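Local coordinates for protein hydrolase, putative (Plasmodium vivax, PDB 2B30) that probably acts as a metal-dependent phosphatase of the haloacid dehalogenase superfamily, with a calcium ion bound in the crystal at its acidic metal site, at residues Leu31-Gly36 against Val246-Asn251; Met63-Thr68 against Pro93-Asn98; Lys158-Asn163 against Thr211-Ala216; Gln242-Gly247 against Tyr261-Ala266; Val265-Asp270 against Val282-Gly287. One frame throughout, in Å; residues are numbered along the deposited sequence.

Interaction 1. Residues Leu31-Gly36 against Val246-Asn251; sequences LIDFDG and VGDAEN. With CA (calcium ion), chain E.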
# COMPACT_ATOMS: atom_id res chain seq x y z
N LEU A 31 -8.67 -10.84 10.38
CA LEU A 31 -7.53 -9.98 10.65
C LEU A 31 -7.91 -8.93 11.69
O LEU A 31 -8.65 -8.00 11.41
CB LEU A 31 -7.06 -9.30 9.37
CG LEU A 31 -6.65 -10.21 8.20
CD1 LEU A 31 -6.23 -9.34 7.06
CD2 LEU A 31 -5.51 -11.22 8.55
N ILE A 32 -7.39 -9.09 12.91
CA ILE A 32 -7.88 -8.36 14.06
C ILE A 32 -6.78 -7.48 14.61
O ILE A 32 -5.70 -7.97 14.94
CB ILE A 32 -8.29 -9.34 15.16
CG1 ILE A 32 -9.24 -10.41 14.59
CG2 ILE A 32 -8.92 -8.59 16.35
CD1 ILE A 32 -9.69 -11.44 15.62
N ASP A 33 -7.04 -6.18 14.71
CA ASP A 33 -6.10 -5.27 15.37
C ASP A 33 -6.08 -5.55 16.87
O ASP A 33 -7.07 -6.03 17.42
CB ASP A 33 -6.49 -3.82 15.11
CG ASP A 33 -5.58 -2.83 15.81
OD1 ASP A 33 -4.33 -2.98 15.78
OD2 ASP A 33 -6.12 -1.87 16.39
N PHE A 34 -4.96 -5.29 17.53
CA PHE A 34 -4.85 -5.54 18.96
C PHE A 34 -5.32 -4.34 19.80
O PHE A 34 -6.47 -4.31 20.22
CB PHE A 34 -3.44 -6.02 19.35
CG PHE A 34 -3.41 -6.80 20.64
CD1 PHE A 34 -3.98 -8.07 20.71
CD2 PHE A 34 -2.80 -6.28 21.78
CE1 PHE A 34 -3.96 -8.80 21.90
CE2 PHE A 34 -2.77 -7.00 22.98
CZ PHE A 34 -3.35 -8.26 23.04
N ASP A 35 -4.46 -3.34 20.02
CA ASP A 35 -4.83 -2.24 20.92
C ASP A 35 -5.87 -1.37 20.28
O ASP A 35 -5.79 -1.06 19.08
CB ASP A 35 -3.63 -1.36 21.26
CG ASP A 35 -2.57 -2.11 21.97
OD1 ASP A 35 -1.92 -2.96 21.32
OD2 ASP A 35 -2.38 -1.86 23.18
N GLY A 36 -6.85 -0.96 21.07
CA GLY A 36 -7.95 -0.14 20.58
C GLY A 36 -9.04 -0.95 19.92
O GLY A 36 -10.12 -0.42 19.66
N VAL A 246 -10.56 -5.60 11.01
CA VAL A 246 -11.11 -4.64 11.95
C VAL A 246 -9.99 -3.87 12.66
O VAL A 246 -8.97 -4.45 13.03
CB VAL A 246 -12.13 -5.33 12.94
CG1 VAL A 246 -11.46 -6.39 13.79
CG2 VAL A 246 -12.83 -4.31 13.83
N GLY A 247 -10.16 -2.56 12.84
CA GLY A 247 -9.10 -1.70 13.38
C GLY A 247 -9.57 -0.34 13.86
O GLY A 247 -10.77 -0.09 13.95
N ASP A 248 -8.62 0.55 14.18
CA ASP A 248 -8.96 1.77 14.89
C ASP A 248 -8.10 3.00 14.62
O ASP A 248 -8.58 4.12 14.82
CB ASP A 248 -8.96 1.50 16.39
CG ASP A 248 -7.57 1.34 16.95
OD1 ASP A 248 -6.86 0.42 16.51
OD2 ASP A 248 -7.17 2.14 17.81
N ALA A 249 -6.86 2.81 14.19
CA ALA A 249 -5.87 3.89 14.22
C ALA A 249 -5.16 4.11 12.87
O ALA A 249 -5.50 3.49 11.85
CB ALA A 249 -4.85 3.58 15.31
N GLU A 250 -4.18 5.00 12.87
CA GLU A 250 -3.41 5.34 11.68
C GLU A 250 -2.72 4.14 11.01
O GLU A 250 -2.70 4.03 9.78
CB GLU A 250 -2.37 6.41 12.03
CG GLU A 250 -1.80 7.15 10.83
CD GLU A 250 -0.84 8.25 11.24
OE1 GLU A 250 0.18 7.95 11.90
OE2 GLU A 250 -1.11 9.42 10.90
N ASN A 251 -2.17 3.24 11.82
CA ASN A 251 -1.46 2.06 11.28
C ASN A 251 -2.39 0.94 10.80
O ASN A 251 -1.92 -0.14 10.40
CB ASN A 251 -0.43 1.53 12.29
CG ASN A 251 -1.06 0.98 13.54
OD1 ASN A 251 -2.18 1.34 13.91
ND2 ASN A 251 -0.36 0.08 14.20
CA CA E . -4.54 -0.53 17.20

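Interaction 2. Residues Met63-Thr68 against Pro93-Asn98; sequences MVSICT and PGVYIN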
# COMPACT_ATOMS: atom_id res chain seq x y z
N MET A 63 -9.20 -19.00 9.94
CA MET A 63 -7.81 -18.64 10.20
C MET A 63 -7.83 -17.26 10.81
O MET A 63 -8.52 -16.35 10.32
CB MET A 63 -6.98 -18.63 8.92
CG MET A 63 -5.51 -18.27 9.16
SD MET A 63 -4.40 -18.72 7.82
CE MET A 63 -4.38 -20.52 7.93
N VAL A 64 -7.07 -17.10 11.89
CA VAL A 64 -7.08 -15.88 12.65
C VAL A 64 -5.66 -15.35 12.71
O VAL A 64 -4.72 -16.10 13.00
CB VAL A 64 -7.62 -16.13 14.05
CG1 VAL A 64 -7.37 -14.95 14.98
CG2 VAL A 64 -9.10 -16.45 13.98
N SER A 65 -5.51 -14.07 12.40
CA SER A 65 -4.22 -13.40 12.45
C SER A 65 -4.39 -12.03 13.08
O SER A 65 -5.17 -11.20 12.62
CB SER A 65 -3.61 -13.26 11.05
OG SER A 65 -2.49 -12.39 11.10
N ILE A 66 -3.63 -11.79 14.14
CA ILE A 66 -3.63 -10.49 14.75
C ILE A 66 -2.60 -9.63 14.02
O ILE A 66 -1.47 -10.05 13.80
CB ILE A 66 -3.38 -10.60 16.24
CG1 ILE A 66 -4.65 -11.17 16.89
CG2 ILE A 66 -3.05 -9.23 16.81
CD1 ILE A 66 -4.49 -11.60 18.30
N CYS A 67 -3.03 -8.44 13.63
CA CYS A 67 -2.19 -7.52 12.89
C CYS A 67 -1.95 -6.29 13.76
O CYS A 67 -2.90 -5.56 14.08
CB CYS A 67 -2.89 -7.16 11.58
SG CYS A 67 -3.41 -8.65 10.64
N THR A 68 -0.70 -6.08 14.17
CA THR A 68 -0.42 -5.05 15.16
C THR A 68 0.99 -4.49 15.07
O THR A 68 1.86 -5.08 14.44
CB THR A 68 -0.60 -5.60 16.59
OG1 THR A 68 -0.49 -4.53 17.55
CG2 THR A 68 0.44 -6.70 16.88
N PRO A 93 -1.04 -17.85 12.66
CA PRO A 93 -0.22 -16.85 11.95
C PRO A 93 -0.32 -15.46 12.57
O PRO A 93 -1.16 -15.21 13.44
CB PRO A 93 -0.83 -16.85 10.55
CG PRO A 93 -2.27 -17.19 10.78
CD PRO A 93 -2.27 -18.18 11.91
N GLY A 94 0.55 -14.55 12.13
CA GLY A 94 0.52 -13.20 12.64
C GLY A 94 1.33 -12.18 11.86
O GLY A 94 2.35 -12.50 11.26
N VAL A 95 0.83 -10.94 11.88
CA VAL A 95 1.51 -9.79 11.31
C VAL A 95 1.88 -8.87 12.47
O VAL A 95 1.01 -8.29 13.13
CB VAL A 95 0.58 -9.04 10.33
CG1 VAL A 95 1.24 -7.78 9.82
CG2 VAL A 95 0.20 -9.95 9.17
N TYR A 96 3.18 -8.74 12.71
CA TYR A 96 3.65 -8.02 13.87
C TYR A 96 4.57 -6.90 13.46
O TYR A 96 5.11 -6.91 12.36
CB TYR A 96 4.37 -9.00 14.79
CG TYR A 96 3.46 -10.10 15.25
CD1 TYR A 96 2.44 -9.84 16.14
CD2 TYR A 96 3.60 -11.41 14.77
CE1 TYR A 96 1.59 -10.84 16.58
CE2 TYR A 96 2.74 -12.42 15.20
CZ TYR A 96 1.75 -12.12 16.10
OH TYR A 96 0.89 -13.08 16.55
N ILE A 97 4.73 -5.92 14.35
CA ILE A 97 5.62 -4.79 14.13
C ILE A 97 5.30 -4.11 12.80
O ILE A 97 6.17 -3.91 11.95
CB ILE A 97 7.12 -5.19 14.20
CG1 ILE A 97 7.38 -6.06 15.44
CG2 ILE A 97 8.03 -3.93 14.23
CD1 ILE A 97 8.86 -6.17 15.82
N ASN A 98 4.02 -3.79 12.64
CA ASN A 98 3.52 -3.06 11.49
C ASN A 98 3.90 -3.67 10.15
O ASN A 98 4.13 -2.96 9.16
CB ASN A 98 3.91 -1.58 11.59
CG ASN A 98 3.10 -0.86 12.65
OD1 ASN A 98 2.05 -1.36 13.08
ND2 ASN A 98 3.56 0.32 13.08
O HOH W 1 -1.62 -13.59 15.51

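Interaction 3. Residues Lys158-Asn163 against Thr211-Ala216; sequences KMYSEN and TYNGHA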
# COMPACT_ATOMS: atom_id res chain seq x y z
N LYS A 158 3.65 -1.93 32.58
CA LYS A 158 2.53 -1.29 33.28
C LYS A 158 1.43 -0.83 32.32
O LYS A 158 0.27 -1.19 32.52
CB LYS A 158 3.03 -0.11 34.13
N MET A 159 1.77 -0.07 31.29
CA MET A 159 0.76 0.46 30.35
C MET A 159 0.07 -0.59 29.47
O MET A 159 -1.11 -0.46 29.16
CB MET A 159 1.35 1.54 29.43
CG MET A 159 1.49 2.93 30.06
SD MET A 159 0.21 4.08 29.49
CE MET A 159 0.75 4.50 27.83
N TYR A 160 0.82 -1.62 29.05
CA TYR A 160 0.32 -2.54 28.01
C TYR A 160 0.41 -4.03 28.38
O TYR A 160 0.23 -4.87 27.51
CB TYR A 160 1.04 -2.27 26.68
CG TYR A 160 0.82 -0.86 26.16
CD1 TYR A 160 -0.33 -0.54 25.43
CD2 TYR A 160 1.74 0.15 26.41
CE1 TYR A 160 -0.54 0.77 24.95
CE2 TYR A 160 1.54 1.45 25.93
CZ TYR A 160 0.39 1.76 25.21
OH TYR A 160 0.19 3.06 24.76
N SER A 161 0.66 -4.34 29.65
CA SER A 161 0.66 -5.74 30.13
C SER A 161 1.64 -6.66 29.38
O SER A 161 1.36 -7.84 29.20
CB SER A 161 -0.75 -6.34 30.06
OG SER A 161 -1.72 -5.43 30.53
N GLU A 162 2.77 -6.09 28.96
CA GLU A 162 3.84 -6.84 28.33
C GLU A 162 4.86 -7.21 29.39
O GLU A 162 4.68 -6.90 30.58
CB GLU A 162 4.52 -6.00 27.25
CG GLU A 162 3.72 -5.86 25.97
CD GLU A 162 4.57 -5.49 24.76
OE1 GLU A 162 5.82 -5.55 24.85
OE2 GLU A 162 3.99 -5.14 23.71
N ASN A 163 5.92 -7.90 28.97
CA ASN A 163 7.09 -8.12 29.82
C ASN A 163 7.91 -6.86 29.84
O ASN A 163 7.85 -6.08 28.91
CB ASN A 163 7.93 -9.30 29.31
CG ASN A 163 7.28 -10.65 29.59
OD1 ASN A 163 7.87 -11.52 30.23
ND2 ASN A 163 6.05 -10.82 29.12
N THR A 211 0.97 6.87 17.44
CA THR A 211 0.11 6.03 18.29
C THR A 211 -1.11 6.85 18.71
O THR A 211 -1.10 8.08 18.59
CB THR A 211 0.88 5.52 19.55
OG1 THR A 211 2.02 4.76 19.14
CG2 THR A 211 0.03 4.62 20.43
N TYR A 212 -2.15 6.16 19.17
CA TYR A 212 -3.31 6.80 19.77
C TYR A 212 -2.97 7.80 20.90
O TYR A 212 -3.69 8.77 21.09
CB TYR A 212 -4.29 5.74 20.30
CG TYR A 212 -5.49 6.34 21.00
CD1 TYR A 212 -6.51 6.95 20.27
CD2 TYR A 212 -5.60 6.30 22.38
CE1 TYR A 212 -7.62 7.49 20.90
CE2 TYR A 212 -6.69 6.84 23.03
CZ TYR A 212 -7.70 7.44 22.29
OH TYR A 212 -8.77 7.97 22.94
N ASN A 213 -1.88 7.54 21.63
CA ASN A 213 -1.40 8.44 22.69
C ASN A 213 -0.29 9.40 22.24
O ASN A 213 0.44 9.96 23.07
CB ASN A 213 -0.90 7.60 23.88
CG ASN A 213 -2.03 7.00 24.70
OD1 ASN A 213 -3.19 7.02 24.29
ND2 ASN A 213 -1.69 6.47 25.87
N GLY A 214 -0.15 9.59 20.93
CA GLY A 214 0.81 10.55 20.37
C GLY A 214 2.27 10.13 20.42
O GLY A 214 3.16 10.98 20.34
N HIS A 215 2.52 8.83 20.55
CA HIS A 215 3.88 8.28 20.51
C HIS A 215 4.25 7.96 19.05
O HIS A 215 3.36 7.78 18.21
CB HIS A 215 3.98 7.02 21.37
CG HIS A 215 3.44 7.18 22.76
ND1 HIS A 215 3.99 8.04 23.69
CD2 HIS A 215 2.39 6.58 23.39
CE1 HIS A 215 3.30 7.96 24.82
NE2 HIS A 215 2.33 7.08 24.66
N ALA A 216 5.54 7.91 18.76
CA ALA A 216 6.01 7.61 17.39
C ALA A 216 6.47 6.16 17.27
O ALA A 216 7.36 5.74 17.99
CB ALA A 216 7.14 8.55 16.98

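Interaction 4. Residues Gln242-Gly247 against Tyr261-Ala266; sequences QVLVVG and YSFAVA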
# COMPACT_ATOMS: atom_id res chain seq x y z
N GLN A 242 -12.19 -12.77 0.67
CA GLN A 242 -12.33 -13.68 1.81
C GLN A 242 -11.76 -13.14 3.11
O GLN A 242 -11.74 -13.84 4.12
CB GLN A 242 -11.66 -15.00 1.48
CG GLN A 242 -12.28 -15.69 0.29
CD GLN A 242 -11.45 -16.84 -0.20
OE1 GLN A 242 -10.23 -16.75 -0.24
NE2 GLN A 242 -12.11 -17.92 -0.60
N VAL A 243 -11.31 -11.89 3.11
CA VAL A 243 -10.61 -11.33 4.25
C VAL A 243 -11.50 -10.35 4.99
O VAL A 243 -11.98 -9.39 4.39
CB VAL A 243 -9.34 -10.59 3.77
CG1 VAL A 243 -8.65 -9.91 4.93
CG2 VAL A 243 -8.39 -11.57 3.08
N LEU A 244 -11.73 -10.60 6.28
CA LEU A 244 -12.41 -9.63 7.14
C LEU A 244 -11.43 -9.02 8.13
O LEU A 244 -10.72 -9.73 8.84
CB LEU A 244 -13.58 -10.25 7.91
CG LEU A 244 -14.20 -9.32 8.98
CD1 LEU A 244 -15.69 -9.25 8.82
CD2 LEU A 244 -13.82 -9.71 10.39
N VAL A 245 -11.46 -7.69 8.21
CA VAL A 245 -10.47 -6.94 8.97
C VAL A 245 -11.15 -5.88 9.85
O VAL A 245 -12.20 -5.33 9.47
CB VAL A 245 -9.43 -6.29 8.01
CG1 VAL A 245 -10.06 -5.26 7.12
CG2 VAL A 245 -8.29 -5.66 8.79
N VAL A 246 -10.56 -5.60 11.01
CA VAL A 246 -11.11 -4.64 11.95
C VAL A 246 -9.99 -3.87 12.66
O VAL A 246 -8.97 -4.45 13.03
CB VAL A 246 -12.13 -5.33 12.94
CG1 VAL A 246 -11.46 -6.39 13.79
CG2 VAL A 246 -12.83 -4.31 13.83
N GLY A 247 -10.16 -2.56 12.84
CA GLY A 247 -9.10 -1.70 13.38
C GLY A 247 -9.57 -0.34 13.86
O GLY A 247 -10.77 -0.09 13.95
N TYR A 261 -14.45 -6.26 3.44
CA TYR A 261 -15.15 -6.43 4.70
C TYR A 261 -14.31 -5.86 5.83
O TYR A 261 -13.82 -6.59 6.69
CB TYR A 261 -15.52 -7.90 4.92
CG TYR A 261 -16.31 -8.41 3.76
CD1 TYR A 261 -17.60 -7.95 3.51
CD2 TYR A 261 -15.77 -9.31 2.86
CE1 TYR A 261 -18.32 -8.38 2.41
CE2 TYR A 261 -16.48 -9.75 1.76
CZ TYR A 261 -17.75 -9.29 1.54
OH TYR A 261 -18.44 -9.74 0.43
N SER A 262 -14.15 -4.53 5.79
CA SER A 262 -13.31 -3.81 6.74
C SER A 262 -14.17 -3.01 7.68
O SER A 262 -15.11 -2.31 7.27
CB SER A 262 -12.31 -2.89 6.02
OG SER A 262 -12.95 -1.82 5.35
N PHE A 263 -13.85 -3.12 8.96
CA PHE A 263 -14.68 -2.55 10.00
C PHE A 263 -13.86 -1.73 10.97
O PHE A 263 -12.81 -2.19 11.44
CB PHE A 263 -15.41 -3.67 10.72
CG PHE A 263 -16.43 -4.36 9.86
CD1 PHE A 263 -17.73 -3.89 9.79
CD2 PHE A 263 -16.08 -5.45 9.09
CE1 PHE A 263 -18.67 -4.51 8.98
CE2 PHE A 263 -17.01 -6.08 8.28
CZ PHE A 263 -18.31 -5.60 8.22
N ALA A 264 -14.32 -0.52 11.27
CA ALA A 264 -13.69 0.32 12.30
C ALA A 264 -14.53 0.32 13.56
O ALA A 264 -15.74 0.50 13.51
CB ALA A 264 -13.49 1.72 11.80
N VAL A 265 -13.88 0.11 14.70
CA VAL A 265 -14.58 0.16 15.99
C VAL A 265 -15.17 1.55 16.23
O VAL A 265 -14.69 2.54 15.68
CB VAL A 265 -13.66 -0.22 17.18
CG1 VAL A 265 -13.53 -1.72 17.32
CG2 VAL A 265 -12.28 0.43 17.05
N ALA A 266 -16.21 1.60 17.05
CA ALA A 266 -16.85 2.86 17.46
C ALA A 266 -15.84 3.88 17.97
O ALA A 266 -15.98 5.09 17.72
CB ALA A 266 -17.88 2.59 18.52
O HOH W 2 -12.60 -8.32 2.16

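Interaction 5. Residues Val265-Asp270 against Val282-Gly287; sequences VANATD and VSHREG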
# COMPACT_ATOMS: atom_id res chain seq x y z
N VAL A 265 -13.88 0.11 14.70
CA VAL A 265 -14.58 0.16 15.99
C VAL A 265 -15.17 1.55 16.23
O VAL A 265 -14.69 2.54 15.68
CB VAL A 265 -13.66 -0.22 17.18
CG1 VAL A 265 -13.53 -1.72 17.32
CG2 VAL A 265 -12.28 0.43 17.05
N ALA A 266 -16.21 1.60 17.05
CA ALA A 266 -16.85 2.86 17.46
C ALA A 266 -15.84 3.88 17.97
O ALA A 266 -15.98 5.09 17.72
CB ALA A 266 -17.88 2.59 18.52
N ASN A 267 -14.82 3.40 18.69
CA ASN A 267 -13.76 4.28 19.20
C ASN A 267 -12.63 4.58 18.21
O ASN A 267 -11.62 5.16 18.59
CB ASN A 267 -13.18 3.71 20.50
CG ASN A 267 -12.76 2.26 20.37
OD1 ASN A 267 -13.60 1.36 20.33
ND2 ASN A 267 -11.46 2.02 20.35
N ALA A 268 -12.80 4.22 16.95
CA ALA A 268 -11.74 4.41 15.97
C ALA A 268 -11.50 5.88 15.72
O ALA A 268 -12.35 6.72 15.99
CB ALA A 268 -12.07 3.71 14.68
N THR A 269 -10.32 6.18 15.20
CA THR A 269 -9.97 7.53 14.82
C THR A 269 -10.75 7.91 13.56
O THR A 269 -11.12 7.04 12.79
CB THR A 269 -8.45 7.68 14.61
OG1 THR A 269 -8.13 9.06 14.44
CG2 THR A 269 -7.97 6.91 13.38
N ASP A 270 -11.02 9.20 13.37
CA ASP A 270 -11.87 9.66 12.26
C ASP A 270 -11.40 9.14 10.92
O ASP A 270 -12.21 8.76 10.09
CB ASP A 270 -11.93 11.18 12.18
CG ASP A 270 -12.83 11.78 13.23
OD1 ASP A 270 -13.71 11.05 13.74
OD2 ASP A 270 -12.67 12.99 13.53
N VAL A 282 -20.51 -0.48 18.19
CA VAL A 282 -20.06 -0.85 19.51
C VAL A 282 -18.55 -0.60 19.60
O VAL A 282 -17.84 -0.65 18.59
CB VAL A 282 -20.48 -2.32 19.78
CG1 VAL A 282 -19.54 -3.31 19.09
CG2 VAL A 282 -20.57 -2.61 21.26
N SER A 283 -18.06 -0.27 20.79
CA SER A 283 -16.65 0.09 20.98
C SER A 283 -15.85 -1.10 21.51
O SER A 283 -16.41 -2.14 21.89
CB SER A 283 -16.53 1.29 21.92
OG SER A 283 -17.10 0.99 23.17
N HIS A 284 -14.53 -0.94 21.53
CA HIS A 284 -13.65 -2.04 21.91
C HIS A 284 -13.90 -2.56 23.33
O HIS A 284 -13.89 -3.77 23.53
CB HIS A 284 -12.18 -1.70 21.69
CG HIS A 284 -11.65 -0.60 22.56
ND1 HIS A 284 -12.42 0.48 22.94
CD2 HIS A 284 -10.43 -0.41 23.09
CE1 HIS A 284 -11.69 1.29 23.69
NE2 HIS A 284 -10.48 0.77 23.79
N ARG A 285 -14.18 -1.67 24.28
CA ARG A 285 -14.50 -2.12 25.65
C ARG A 285 -15.90 -2.74 25.75
O ARG A 285 -16.14 -3.61 26.58
CB ARG A 285 -14.35 -0.98 26.66
CG ARG A 285 -15.45 0.06 26.62
CD ARG A 285 -15.08 1.27 27.47
NE ARG A 285 -14.21 2.21 26.76
CZ ARG A 285 -14.60 2.99 25.75
NH1 ARG A 285 -15.86 2.96 25.30
NH2 ARG A 285 -13.72 3.82 25.18
N GLU A 286 -16.82 -2.30 24.89
CA GLU A 286 -18.13 -2.93 24.80
C GLU A 286 -18.09 -4.27 24.05
O GLU A 286 -19.14 -4.87 23.81
CB GLU A 286 -19.12 -1.99 24.10
CG GLU A 286 -19.39 -0.66 24.78
CD GLU A 286 -20.29 0.25 23.92
OE1 GLU A 286 -19.77 1.16 23.23
OE2 GLU A 286 -21.53 0.06 23.93
N GLY A 287 -16.89 -4.71 23.64
CA GLY A 287 -16.72 -6.04 23.03
C GLY A 287 -16.98 -6.09 21.53
O GLY A 287 -17.73 -6.93 21.06

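Interaction 1. Residues Leu31-Gly36 against Val246-Asn251
Metal coordination joins Asp33 and Asp248 across the contact through a shared calcium ion. Asp33 binds it mainly through OD2, at 2.2 Å, with OD1 farther off at 2.8 Å. Asp248 OD1 stands 2.6 Å from the metal, and Asp35 contributes its backbone O, 2.3 Å from the calcium, rather than its carboxylate. The side chains of Asp33 and Asp248 cross at about a right angle, yet their carboxylate planes are only 19° apart. Asp33 carries its carboxylate to the calcium with CG anti to the backbone N (chi1 178°). The second kind is parallel sheet pairing: Val246 N donates to Leu31 O (3.1 Å), and Asp33 N to Val246 O (3.1 Å). This pairing also sets Asp33 CB 3.8 Å from Gly247 CA. Third, Ile32 CG2 and Val246 CG1 make an apolar contact at 4.2 Å on one face of that sheet. Second-shell partners place the ligands: Thr37 OG1 hydrogen-bonds Asp33 OD2, Arg70 holds the Asp35 carboxylate in a salt bridge, and Asp252 OD2 accepts from Asp248 N. This is the DxD motif facing the GDxxxD motif of a haloacid dehalogenase core. The metal thus draws two carboxylates and a carbonyl together, and the close approach of Asp33 OD2 to Asp248 OD1 reflects shared coordination, not a hydrogen bond.

Interaction 2. Residues Met63-Thr68 against Pro93-Asn98
Thr68 lays its methyl CG2 against the edge of the Tyr96 ring, near the ring plane and 3.8 Å from CD1, while its OG1 turns to Arg70 N. With CG anti to the carbonyl carbon (chi1 -60°), the ring folds back over Gly94 of its own strand, where no side chain stands in its way, with Ile66 O over one face of the ring. On the other face of the sheet Cys67 SG rests on Val95 CB (4.0 Å), and helix 225-235 covers both through Ile229. Farther back, Met63 CG packs on the ring carbon Pro93 CG at 3.8 Å. The backbones are bonded in parallel, with the strand axes 4° apart: Val95 N donates to Ile66 O (3.1 Å) and Thr68 N to Val95 O (3.0 Å). Asn98 N, past the end of its strand, bonds Thr68 O (3.1 Å), extending the pairing into the loop. At the other end a water bridges Ile66 N and Pro93 O, accepting from the first and donating to Pro93 O (2.7 Å). The same water donates to Tyr96 OH (2.8 Å), which is also bonded to Gly91 O, so the phenol end is fixed by two partners. Thr68, ending its strand beside Asp35, probably corresponds to the motif II Ser/Thr, and the crossover between these parallel strands through helices 72-79 and 81-87 fits the Rossmann-like core of the superfamily.

Interaction 3. Residues Lys158-Asn163 against Thr211-Ala216
Met159 and Tyr160, from helix 155-160, face Asn213 and His215 of the 211-216 loop through van der Waals contacts alone; no hydrogen bond spans the two segments. The closest approach is Met159 CE to Asn213 ND2, 3.7 Å, with the side chains coming from opposite directions. Bends at chi2 (-104°) and chi3 fold the methionine so that its methyl leads. Alongside, Tyr160 OH stops 4.0 Å from the same Asn213 ND2, the ring and amide planes being 49° apart. Both CE of Met159 (4.4 Å from His215 NE2) and the tyrosine hydroxyl meet the His215 ring obliquely. The loop has its own backbone bonds: in a type I turn Gly214 N bonds Thr211 O (2.9 Å), and Thr211 N bonds His215 O (2.7 Å). Asn213 O stands over the centre of the His215 ring, 3.7 Å above its plane. His215 ND1 accepts a hydrogen bond from Leu186 N, which implies that this nitrogen carries no proton. Arg70 bonds Tyr160 O and pairs with Glu162. These elements belong to the cap inserted in the core. Held by small dispersion contacts and no direct polar bond, the contact is a light one; the Tyr160 ring packs on Asp35, about 9 Å from the calcium ion.

Interaction 4. Residues Gln242-Gly247 against Tyr261-Ala266
A beta-alpha-beta unit, strand 243-247, helix 253-257 and strand 261-264, brings Val245 and Val246 alongside Ser262 and Phe263 in parallel, the strand axes 13° apart. Four backbone bonds form the ladder: Val245 N to Tyr261 O (3.0 Å), Phe263 N to Val245 O (2.8 Å), Gly247 N to Phe263 O (3.0 Å) and Val265 N to Gly247 O (3.2 Å). The first is the straightest, with an N-H...O angle of 167°. On one face of the sheet Leu244 sends CD1 to the Phe263 ring, 3.5 Å from CE2, the two side chains crossing at about a right angle and the methyl meeting the ring obliquely. It gets there with CG anti to the backbone N (chi1 172°). Val246 adds its CG2 branch, which lies over the Phe263 backbone carbonyl as well as Phe263 CB (4.1 Å). Helix 288-297 lies over this face at Leu292 and Val296, and Phe263 is also flanked by helix 18-21. On the opposite face Val245 CG1 packs on Ser262 CB (3.4 Å), while Ser262 OG bonds Leu256 O of the connecting helix and Lys277 N; Asn204 of the second subunit also packs on this serine. Strand 243-247 lies between 29-33 and 261-264 and carries the metal-binding Asp248 just past its C-terminal end, as in Rossmann-like haloacid dehalogenase cores.

Interaction 5. Residues Val265-Asp270 against Val282-Gly287
Asn267 and His284 hold the two loops together by a side-chain to backbone bond, with the Asn267 amide nitrogen set over one face of the imidazole. His284 N donates to Asn267 OD1 at 2.8 Å, tilted somewhat from the plane of the amide carbonyl. The asparagine reaches it because CG sits between the backbone N and the carbonyl carbon (chi1 51°). His284 takes the same kind of first torsion (chi1 66°), which turns its imidazole back over the amide. As a result ND2 of Asn267 lies 3.2 Å above the imidazole plane, offset toward the rim, with the amide and ring planes 32° apart. That ND2 also donates to Gly36 O of the 31-36 segment, so both ends of the amide are engaged and its rotation is set. Nearer the strand, Ala266 N bonds Val282 O (3.2 Å), the donor standing above the carbonyl plane, and the methyl of Ala266 lies against the same carbonyl and also meets Ser283 CB (3.9 Å). Ser283 CB touches Asn267 OD1 as well, at 3.3 Å. The serine hydroxyl turns the other way, donating to Glu286 OE1 at 2.7 Å on its anti lone pair, and Ser283 N reaches the same oxygen from above the carboxylate. Two donors on one carboxylate oxygen probably help keep the turn from His284 to Gly287 in shape. Val265, meanwhile, packs on Ala288 and on Asp248. One asparagine amide, accepting at OD1 and donating at ND2, therefore couples both loops to the backbone beside the metal site.

How the interactions relate
From the N terminus, interaction 1 joins the first core strand to strand 243-247, closing a long loop of some two hundred residues. Interactions 2 and 3 are nested within it: the first pairs two neighbouring core strands linked by a two-helix crossover, the second joins two elements of the inserted cap. Interaction 2 meets interaction 1 through neighbouring strands 29-33 and 63-67, and interaction 3 touches it at Asp35 and Tyr160. Interaction 4 begins on the segment where interaction 1 ends, sharing Val246 and Gly247, and extends the sheet to strand 261-264. Interaction 5 then starts from Val265 and Ala266, tying the loops beyond that strand and strand 278-279, and returns to interaction 1 at Gly36.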